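Local coordinates for UPF0255 protein frsA (Vibrio vulnificus, PDB 4I4C), which belongs to the alpha/beta-hydrolase clan and probably hydrolyses carboxylic esters to an alcohol and a carboxylate, at residues L184-N188 and W210-R214; H193-S199 and D221-V227. All blocks are in the same frame, centred on the assembly; numbering follows the deposited sequence.

Contact 1. Residues L184-N188 and W210-R214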
loop_
_atom_site.group_PDB
_atom_site.type_symbol
_atom_site.label_atom_id
_atom_site.label_comp_id
_atom_site.label_asym_id
_atom_site.label_seq_id
_atom_site.Cartn_x
_atom_site.Cartn_y
_atom_site.Cartn_z
ATOM N N LEU A 184 10.957 3.023 -11.371
ATOM C CA LEU A 184 12.117 2.139 -11.353
ATOM C C LEU A 184 13.261 2.775 -10.580
ATOM O O LEU A 184 13.785 3.807 -10.972
ATOM C CB LEU A 184 12.561 1.825 -12.789
ATOM C CG LEU A 184 13.779 0.918 -12.988
ATOM C CD1 LEU A 184 13.516 -0.503 -12.453
ATOM C CD2 LEU A 184 14.162 0.879 -14.475
ATOM N N HIS A 185 13.628 2.156 -9.469
ATOM C CA HIS A 185 14.706 2.627 -8.614
ATOM C C HIS A 185 15.953 1.789 -8.863
ATOM O O HIS A 185 15.936 0.579 -8.649
ATOM C CB HIS A 185 14.310 2.471 -7.144
ATOM C CG HIS A 185 12.982 3.071 -6.812
ATOM N ND1 HIS A 185 11.799 2.589 -7.317
ATOM C CD2 HIS A 185 12.661 4.126 -6.020
ATOM C CE1 HIS A 185 10.795 3.324 -6.853
ATOM N NE2 HIS A 185 11.294 4.256 -6.069
ATOM N N LEU A 186 17.037 2.428 -9.288
ATOM C CA LEU A 186 18.284 1.710 -9.553
ATOM C C LEU A 186 19.440 2.255 -8.716
ATOM O O LEU A 186 19.504 3.450 -8.453
ATOM C CB LEU A 186 18.626 1.815 -11.034
ATOM C CG LEU A 186 17.520 1.353 -11.972
ATOM C CD1 LEU A 186 17.409 2.308 -13.139
ATOM C CD2 LEU A 186 17.785 -0.077 -12.452
ATOM N N THR A 187 20.354 1.382 -8.294
ATOM C CA THR A 187 21.551 1.826 -7.575
ATOM C C THR A 187 22.499 2.540 -8.531
ATOM O O THR A 187 23.189 3.503 -8.163
ATOM C CB THR A 187 22.295 0.659 -6.927
ATOM O OG1 THR A 187 22.592 -0.317 -7.929
ATOM C CG2 THR A 187 21.439 0.016 -5.851
ATOM N N ASN A 188 22.514 2.047 -9.766
ATOM C CA ASN A 188 23.303 2.611 -10.846
ATOM C C ASN A 188 22.835 1.987 -12.149
ATOM O O ASN A 188 21.926 1.147 -12.154
ATOM C CB ASN A 188 24.801 2.354 -10.641
ATOM C CG ASN A 188 25.130 0.889 -10.486
ATOM O OD1 ASN A 188 24.965 0.103 -11.416
ATOM N ND2 ASN A 188 25.617 0.512 -9.307
ATOM N N TRP A 210 9.984 3.821 -0.318
ATOM C CA TRP A 210 11.351 4.266 -0.530
ATOM C C TRP A 210 12.380 3.555 0.355
ATOM O O TRP A 210 13.455 3.206 -0.113
ATOM C CB TRP A 210 11.473 5.787 -0.348
ATOM C CG TRP A 210 12.898 6.206 -0.259
ATOM C CD1 TRP A 210 13.554 6.656 0.846
ATOM C CD2 TRP A 210 13.861 6.173 -1.317
ATOM N NE1 TRP A 210 14.869 6.924 0.538
ATOM C CE2 TRP A 210 15.083 6.631 -0.782
ATOM C CE3 TRP A 210 13.805 5.810 -2.666
ATOM C CZ2 TRP A 210 16.241 6.730 -1.547
ATOM C CZ3 TRP A 210 14.964 5.908 -3.427
ATOM C CH2 TRP A 210 16.162 6.362 -2.864
ATOM N N ARG A 211 12.050 3.316 1.620
ATOM C CA ARG A 211 12.999 2.660 2.526
ATOM C C ARG A 211 13.176 1.167 2.229
ATOM O O ARG A 211 14.167 0.554 2.638
ATOM C CB ARG A 211 12.603 2.888 3.990
ATOM C CG ARG A 211 12.558 4.369 4.367
ATOM C CD ARG A 211 13.180 4.662 5.735
ATOM N NE ARG A 211 13.397 6.103 5.912
ATOM C CZ ARG A 211 13.858 6.679 7.023
ATOM N NH1 ARG A 211 14.158 5.938 8.086
ATOM N NH2 ARG A 211 14.015 8.000 7.071
ATOM N N LEU A 212 12.213 0.579 1.527
ATOM C CA LEU A 212 12.358 -0.817 1.105
ATOM C C LEU A 212 13.569 -0.910 0.186
ATOM O O LEU A 212 14.419 -1.787 0.350
ATOM C CB LEU A 212 11.112 -1.300 0.377
ATOM C CG LEU A 212 11.199 -2.705 -0.195
ATOM C CD1 LEU A 212 11.568 -3.676 0.923
ATOM C CD2 LEU A 212 9.854 -3.048 -0.821
ATOM N N PHE A 213 13.641 0.013 -0.772
ATOM C CA PHE A 213 14.791 0.116 -1.677
ATOM C C PHE A 213 16.047 0.628 -0.961
ATOM O O PHE A 213 17.097 0.004 -1.037
ATOM C CB PHE A 213 14.463 1.030 -2.868
ATOM C CG PHE A 213 15.649 1.341 -3.753
ATOM C CD1 PHE A 213 16.115 0.405 -4.668
ATOM C CD2 PHE A 213 16.288 2.567 -3.683
ATOM C CE1 PHE A 213 17.195 0.692 -5.487
ATOM C CE2 PHE A 213 17.371 2.853 -4.502
ATOM C CZ PHE A 213 17.819 1.915 -5.401
ATOM N N ARG A 214 15.945 1.758 -0.266
ATOM C CA ARG A 214 17.138 2.410 0.299
ATOM C C ARG A 214 17.869 1.562 1.338
ATOM O O ARG A 214 19.093 1.480 1.332
ATOM C CB ARG A 214 16.792 3.774 0.914
ATOM C CG ARG A 214 18.000 4.671 1.166
ATOM C CD ARG A 214 17.629 5.822 2.130
ATOM N NE ARG A 214 17.152 5.293 3.408
ATOM C CZ ARG A 214 16.743 6.025 4.440
ATOM N NH1 ARG A 214 16.740 7.356 4.377
ATOM N NH2 ARG A 214 16.339 5.414 5.543
#

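Contact 2. Residues H193-S199 and D221-V227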
loop_
_atom_site.group_PDB
_atom_site.type_symbol
_atom_site.label_atom_id
_atom_site.label_comp_id
_atom_site.label_asym_id
_atom_site.label_seq_id
_atom_site.Cartn_x
_atom_site.Cartn_y
_atom_site.Cartn_z
ATOM N N HIS A 193 20.596 -4.897 -13.770
ATOM C CA HIS A 193 20.441 -5.356 -12.392
ATOM C C HIS A 193 19.191 -6.201 -12.204
ATOM O O HIS A 193 18.159 -5.957 -12.855
ATOM C CB HIS A 193 20.370 -4.152 -11.429
ATOM C CG HIS A 193 21.663 -3.418 -11.293
ATOM N ND1 HIS A 193 22.799 -4.007 -10.783
ATOM C CD2 HIS A 193 22.006 -2.147 -11.611
ATOM C CE1 HIS A 193 23.788 -3.130 -10.794
ATOM N NE2 HIS A 193 23.334 -1.994 -11.288
ATOM N N PRO A 194 19.262 -7.172 -11.280
ATOM C CA PRO A 194 18.072 -7.929 -10.890
ATOM C C PRO A 194 17.032 -6.953 -10.366
ATOM O O PRO A 194 17.400 -5.871 -9.876
ATOM C CB PRO A 194 18.582 -8.847 -9.772
ATOM C CG PRO A 194 19.808 -8.172 -9.262
ATOM C CD PRO A 194 20.432 -7.510 -10.451
ATOM N N VAL A 195 15.757 -7.307 -10.479
ATOM C CA VAL A 195 14.692 -6.347 -10.162
ATOM C C VAL A 195 13.539 -7.013 -9.439
ATOM O O VAL A 195 13.208 -8.173 -9.708
ATOM C CB VAL A 195 14.179 -5.629 -11.455
ATOM C CG1 VAL A 195 13.542 -6.625 -12.428
ATOM C CG2 VAL A 195 13.214 -4.484 -11.114
ATOM N N VAL A 196 12.937 -6.298 -8.498
ATOM C CA VAL A 196 11.705 -6.773 -7.904
ATOM C C VAL A 196 10.570 -5.801 -8.197
ATOM O O VAL A 196 10.719 -4.597 -8.020
ATOM C CB VAL A 196 11.845 -6.995 -6.393
ATOM C CG1 VAL A 196 12.772 -8.156 -6.120
ATOM C CG2 VAL A 196 12.371 -5.747 -5.723
ATOM N N ILE A 197 9.448 -6.324 -8.674
ATOM C CA ILE A 197 8.257 -5.520 -8.851
ATOM C C ILE A 197 7.543 -5.556 -7.510
ATOM O O ILE A 197 7.416 -6.623 -6.911
ATOM C CB ILE A 197 7.347 -6.084 -9.938
ATOM C CG1 ILE A 197 8.123 -6.215 -11.258
ATOM C CG2 ILE A 197 6.120 -5.172 -10.109
ATOM C CD1 ILE A 197 7.433 -7.047 -12.308
ATOM N N VAL A 198 7.115 -4.391 -7.020
ATOM C CA VAL A 198 6.578 -4.285 -5.669
ATOM C C VAL A 198 5.250 -3.548 -5.666
ATOM O O VAL A 198 5.155 -2.470 -6.244
ATOM C CB VAL A 198 7.561 -3.545 -4.743
ATOM C CG1 VAL A 198 7.026 -3.496 -3.327
ATOM C CG2 VAL A 198 8.940 -4.201 -4.782
ATOM N N SER A 199 4.228 -4.128 -5.028
ATOM C CA SER A 199 2.959 -3.423 -4.817
ATOM C C SER A 199 2.454 -3.507 -3.371
ATOM O O SER A 199 2.465 -4.580 -2.773
ATOM C CB SER A 199 1.893 -3.952 -5.775
ATOM O OG SER A 199 2.193 -3.572 -7.103
ATOM N N ASP A 221 22.160 -4.293 -4.855
ATOM C CA ASP A 221 21.985 -3.815 -6.227
ATOM C C ASP A 221 20.712 -4.342 -6.899
ATOM O O ASP A 221 20.630 -4.390 -8.115
ATOM C CB ASP A 221 23.217 -4.131 -7.077
ATOM C CG ASP A 221 24.431 -3.329 -6.655
ATOM O OD1 ASP A 221 24.321 -2.089 -6.525
ATOM O OD2 ASP A 221 25.496 -3.937 -6.442
ATOM N N ILE A 222 19.725 -4.722 -6.096
ATOM C CA ILE A 222 18.422 -5.109 -6.610
ATOM C C ILE A 222 17.552 -3.876 -6.873
ATOM O O ILE A 222 17.208 -3.124 -5.951
ATOM C CB ILE A 222 17.684 -6.053 -5.635
ATOM C CG1 ILE A 222 18.479 -7.340 -5.428
ATOM C CG2 ILE A 222 16.264 -6.373 -6.156
ATOM C CD1 ILE A 222 17.812 -8.298 -4.497
ATOM N N ALA A 223 17.202 -3.672 -8.135
ATOM C CA ALA A 223 16.323 -2.580 -8.512
ATOM C C ALA A 223 14.911 -2.796 -7.984
ATOM O O ALA A 223 14.428 -3.925 -7.899
ATOM C CB ALA A 223 16.304 -2.403 -10.023
ATOM N N MET A 224 14.242 -1.703 -7.633
ATOM C CA MET A 224 12.863 -1.797 -7.194
ATOM C C MET A 224 11.964 -1.100 -8.190
ATOM O O MET A 224 12.226 0.025 -8.583
ATOM C CB MET A 224 12.683 -1.195 -5.800
ATOM C CG MET A 224 11.229 -1.128 -5.367
ATOM S SD MET A 224 10.981 -0.589 -3.670
ATOM C CE MET A 224 11.041 1.186 -3.844
ATOM N N LEU A 225 10.898 -1.774 -8.596
ATOM C CA LEU A 225 9.973 -1.208 -9.560
ATOM C C LEU A 225 8.600 -1.181 -8.923
ATOM O O LEU A 225 7.956 -2.213 -8.805
ATOM C CB LEU A 225 9.956 -2.054 -10.829
ATOM C CG LEU A 225 9.063 -1.580 -11.970
ATOM C CD1 LEU A 225 9.484 -0.186 -12.403
ATOM C CD2 LEU A 225 9.150 -2.550 -13.135
ATOM N N THR A 226 8.164 -0.005 -8.473
ATOM C CA THR A 226 6.876 0.099 -7.789
ATOM C C THR A 226 5.708 0.232 -8.764
ATOM O O THR A 226 5.830 0.837 -9.830
ATOM C CB THR A 226 6.857 1.255 -6.779
ATOM O OG1 THR A 226 7.140 2.486 -7.453
ATOM C CG2 THR A 226 7.914 1.028 -5.703
ATOM N N VAL A 227 4.579 -0.362 -8.391
ATOM C CA VAL A 227 3.377 -0.323 -9.201
ATOM C C VAL A 227 2.172 -0.203 -8.271
ATOM O O VAL A 227 2.153 -0.816 -7.198
ATOM C CB VAL A 227 3.214 -1.620 -10.044
ATOM C CG1 VAL A 227 2.019 -1.496 -10.973
ATOM C CG2 VAL A 227 4.475 -1.930 -10.852
#

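Contact 1. Residues L184-N188 and W210-R214
His185, whose side chain packs against Phe213 and Trp210, grips one carbonyl oxygen, Met224 O, with two N-H groups: its own backbone N and ring atom ND1. The other ring nitrogen, NE2, is hydrogen-bonded to Tyr157 OH, so both nitrogens of this buried imidazole are satisfied and its rotation is fixed from two sides. Toward the helix at 210-214 the His185 side chain presents carbon atoms. CB of His185 stands almost exactly above the middle of the Phe213 ring, 3.6 Å from its centroid and 8° off the ring normal, a CH-pi contact. The imidazole itself meets the Phe213 ring obliquely, while its CD2 reaches the rim of the indole near the plane of both rings, 3.9 Å from Trp210 CZ3. Here the second strand of an alpha/beta-hydrolase sheet receives the helix of the neighbouring beta-alpha-beta crossover; the short axes lie 9.9 Å apart at 29°. Phe213 extends from that helix with CG opposite the backbone N (chi1 172°), which carries the ring to the strand's main chain. Its CE1 lies 3.4 Å from His185 O, and CZ comes within 3.7 Å of Leu186 C. Just beyond the strand, Thr187 N sits at the ring's edge, in plane, and the methyl CG2 of Thr187 approaches CZ of Phe213 at 4.1 Å. Tyr166 meets the Phe213 ring edge-to-face, and Phe126 stacks on Trp210. Within the helix, CB of Arg214 lies 3.5 Å above the indole plane of Trp210, offset toward the rim.

Contact 2. Residues H193-S199 and D221-V227
Pro194 and Ala223 open a parallel ladder between the two strands of a beta-alpha-beta unit whose helix is 210-217, with facing backbone donors and acceptors paired in turn. Ala223 N donates to Pro194 O at 2.8 Å, in the carbonyl plane. Val196 uses both of its polar atoms on the partner strand: its N donates to Ala223 O at 166°, close to straight, and its O receives Leu225 N at 2.9 Å. Val198 repeats the pattern, with N bonded to Leu225 O, tilted 33° from the carbonyl plane, and with O accepting Val227 N at 3.1 Å. Ala223 O and Leu225 O each take a CA-H...O contact as well, the former from Val195 CA at 3.3 Å. Val195 bonds the other way, to Arg265 and Gly267, and Ile197 also bonds to Gly267, at strand 266-271. Side chains alternate between the faces: Val195 CG2 rests on Ala223 CB at 3.9 Å, whereas Val198 CG2 meets Met224 CG on the face under helix 210-217. On the face that carries Met224, Thr226 OG1 is hydrogen-bonded to Gln206 OE1. Asp221, with positive phi, is the C-prime residue of the Schellman motif ending that helix. Its CB approaches His193 ND1 at 3.7 Å, but the polar ends bond elsewhere, Asp221 OD1 to Thr187 OG1 and His193 NE2 to Asn188 OD1. At the far end Ser199 OG, with chi1 -69° placing it beside its own backbone N, lies 2.8 Å from Val227 O and within hydrogen-bonding reach of His248 NE2. The repeated amide bonds satisfy the main chain whatever the side chains are, so matching of the apolar side chains probably helps to set the register.

How the contacts relate
The two contacts lie about 8 Å apart between centres, on the same side of the chain's centre, and they interlock in sequence: 184-188, 193-199, 210-214 and 221-227 follow in that order, so their segments alternate. Contact 2 joins the two parallel strands of a beta-alpha-beta unit; contact 1 sets the intervening helix against strand 178-186, which neighbours strand 223-226 in the same mixed sheet and runs antiparallel to it. Packing between Phe213 CB and Met224 CE, 3.6 Å apart, joins them directly. Together they form part of one flank of the alpha/beta-hydrolase core, where the sheet order 1-2-4-3 arises as the chain crosses over through helix 210-217.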